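Local coordinates for protein farnesyl pyrophosphate synthase (Pseudomonas aeruginosa, PDB 3ZOU) that catalyses prenyl transfer to build farnesyl diphosphate, the fifteen-carbon isoprenoid precursor, working on geranyl diphosphate in a magnesium-binding site, at residues L217-Q222 with Y262-L266. Numbering follows the deposited sequence. Where two conformers were deposited one is given.
Sequences LAFQVQ and YALEL
Leu266 and Val221 meet where two antiparallel helices of the largely helical polyprenyl synthetase fold lie side by side, helix 202-227 against helix 256-273. The axes of the two short segments approach to 9.0 Å, their directions 162° apart, and the backbones come nearest at two alanines, the CA atoms of Ala218 and Ala263 being 5.4 Å from each other.

The packing between them is apolar. Leu266 reaches across with CD1, which sits 3.7 Å from Val221 CG2 and equally near the backbone N of Ala218, while its CB rests 3.8 Å from Ala218 CB. Val221 divides its two methyls. With CG1 anti to the backbone N (chi1 177°), that branch goes to Ala263 CB at 4.0 Å, leaving CG2 for Leu266 and the CD2 side of the Tyr262 ring. The ring itself is packed from within its own helix as well, since Leu266 CD1 lies over the centre of one face; the same methyl therefore touches both helices.

Polar ends at this interface look elsewhere. Gln222 bends at chi2 (67°), bringing OE1 within 4.2 Å of Ala263 CB, but its NE2 donates to the carbonyl O of Arg294 near the chain terminus. Around the pair, Tyr250 packs on Leu217, Val221 and Tyr262, and Val292 of helix 282-293 touches both alanines. Tyr262 OH is hydrogen-bonded to Glu175 OE2 on helix 171-196, and the same hydroxyl oxygen has Leu217 CD1 beside it at 3.8 Å.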
loop_
_atom_site.group_PDB
_atom_site.type_symbol
_atom_site.label_atom_id
_atom_site.label_comp_id
_atom_site.label_asym_id
_atom_site.label_seq_id
_atom_site.Cartn_x
_atom_site.Cartn_y
_atom_site.Cartn_z
ATOM N N LEU A 217 14.445 18.624 -6.869
ATOM C CA LEU A 217 15.383 19.349 -6.076
ATOM C C LEU A 217 15.154 20.847 -6.159
ATOM O O LEU A 217 15.234 21.585 -5.174
ATOM C CB LEU A 217 16.831 19.013 -6.452
ATOM C CG LEU A 217 17.425 17.709 -5.987
ATOM C CD1 LEU A 217 18.950 17.877 -6.276
ATOM C CD2 LEU A 217 17.212 17.487 -4.495
ATOM N N ALA A 218 14.863 21.327 -7.376
ATOM C CA ALA A 218 14.580 22.777 -7.519
ATOM C C ALA A 218 13.502 23.288 -6.586
ATOM O O ALA A 218 13.627 24.378 -5.982
ATOM C CB ALA A 218 14.251 23.078 -8.968
ATOM N N PHE A 219 12.430 22.512 -6.417
ATOM C CA PHE A 219 11.400 22.856 -5.543
ATOM C C PHE A 219 11.891 23.040 -4.109
ATOM O O PHE A 219 11.512 23.998 -3.441
ATOM C CB PHE A 219 10.324 21.800 -5.468
ATOM C CG PHE A 219 9.167 22.266 -4.655
ATOM C CD1 PHE A 219 8.330 23.271 -5.159
ATOM C CD2 PHE A 219 8.940 21.794 -3.359
ATOM C CE1 PHE A 219 7.265 23.775 -4.398
ATOM C CE2 PHE A 219 7.860 22.273 -2.603
ATOM C CZ PHE A 219 7.037 23.282 -3.123
ATOM N N GLN A 220 12.753 22.128 -3.687
ATOM C CA GLN A 220 13.231 22.173 -2.316
ATOM C C GLN A 220 14.191 23.355 -2.091
ATOM O O GLN A 220 14.141 24.009 -1.041
ATOM C CB GLN A 220 13.909 20.856 -1.945
ATOM C CG GLN A 220 12.929 19.701 -1.943
ATOM C CD GLN A 220 11.807 19.863 -0.934
ATOM O OE1 GLN A 220 11.949 20.491 0.128
ATOM N NE2 GLN A 220 10.618 19.382 -1.301
ATOM N N VAL A 221 15.036 23.589 -3.083
ATOM C CA VAL A 221 15.969 24.748 -3.014
ATOM C C VAL A 221 15.182 26.039 -2.948
ATOM O O VAL A 221 15.414 26.928 -2.061
ATOM C CB VAL A 221 16.960 24.737 -4.178
ATOM C CG1 VAL A 221 17.869 25.995 -4.107
ATOM C CG2 VAL A 221 17.785 23.463 -4.241
ATOM N N GLN A 222 14.236 26.212 -3.892
ATOM C CA GLN A 222 13.449 27.474 -3.886
ATOM C C GLN A 222 12.604 27.607 -2.613
ATOM O O GLN A 222 12.409 28.716 -2.089
ATOM C CB GLN A 222 12.595 27.592 -5.167
ATOM C CG GLN A 222 11.808 28.862 -5.321
ATOM C CD GLN A 222 12.722 30.077 -5.527
ATOM O OE1 GLN A 222 13.937 29.926 -5.722
ATOM N NE2 GLN A 222 12.159 31.247 -5.441
ATOM N N TYR A 262 21.949 28.052 -7.719
ATOM C CA TYR A 262 21.738 26.648 -7.869
ATOM C C TYR A 262 20.300 26.322 -8.322
ATOM O O TYR A 262 20.139 25.455 -9.118
ATOM C CB TYR A 262 22.029 25.978 -6.532
ATOM C CG TYR A 262 21.990 24.447 -6.526
ATOM C CD1 TYR A 262 22.566 23.671 -7.549
ATOM C CD2 TYR A 262 21.380 23.790 -5.459
ATOM C CE1 TYR A 262 22.561 22.282 -7.503
ATOM C CE2 TYR A 262 21.376 22.398 -5.414
ATOM C CZ TYR A 262 21.941 21.667 -6.437
ATOM O OH TYR A 262 21.903 20.280 -6.423
ATOM N N ALA A 263 19.343 27.063 -7.846
ATOM C CA ALA A 263 17.938 26.886 -8.298
ATOM C C ALA A 263 17.850 27.096 -9.781
ATOM O O ALA A 263 17.265 26.293 -10.490
ATOM C CB ALA A 263 17.002 27.796 -7.559
ATOM N N LEU A 264 18.529 28.136 -10.280
ATOM C CA LEU A 264 18.550 28.304 -11.739
ATOM C C LEU A 264 19.216 27.201 -12.511
ATOM O O LEU A 264 18.780 26.781 -13.573
ATOM C CB LEU A 264 19.192 29.661 -12.155
ATOM C CG LEU A 264 18.527 30.896 -11.573
ATOM C CD1 LEU A 264 19.192 32.122 -12.183
ATOM C CD2 LEU A 264 17.040 30.971 -11.804
ATOM N N GLU A 265 20.325 26.697 -11.963
ATOM C CA GLU A 265 21.040 25.594 -12.581
ATOM C C GLU A 265 20.162 24.342 -12.673
ATOM O O GLU A 265 20.204 23.646 -13.672
ATOM C CB GLU A 265 22.318 25.271 -11.798
ATOM C CG GLU A 265 23.318 26.418 -11.843
ATOM C CD GLU A 265 24.507 26.261 -10.941
ATOM O OE1 GLU A 265 24.501 25.442 -9.989
ATOM O OE2 GLU A 265 25.443 27.042 -11.192
ATOM N N LEU A 266 19.373 24.086 -11.634
ATOM C CA LEU A 266 18.451 22.922 -11.595
ATOM C C LEU A 266 17.329 23.098 -12.641
ATOM O O LEU A 266 17.031 22.180 -13.414
ATOM C CB LEU A 266 17.875 22.711 -10.186
ATOM C CG LEU A 266 18.940 22.240 -9.146
ATOM C CD1 LEU A 266 18.372 22.471 -7.796
ATOM C CD2 LEU A 266 19.329 20.775 -9.419
#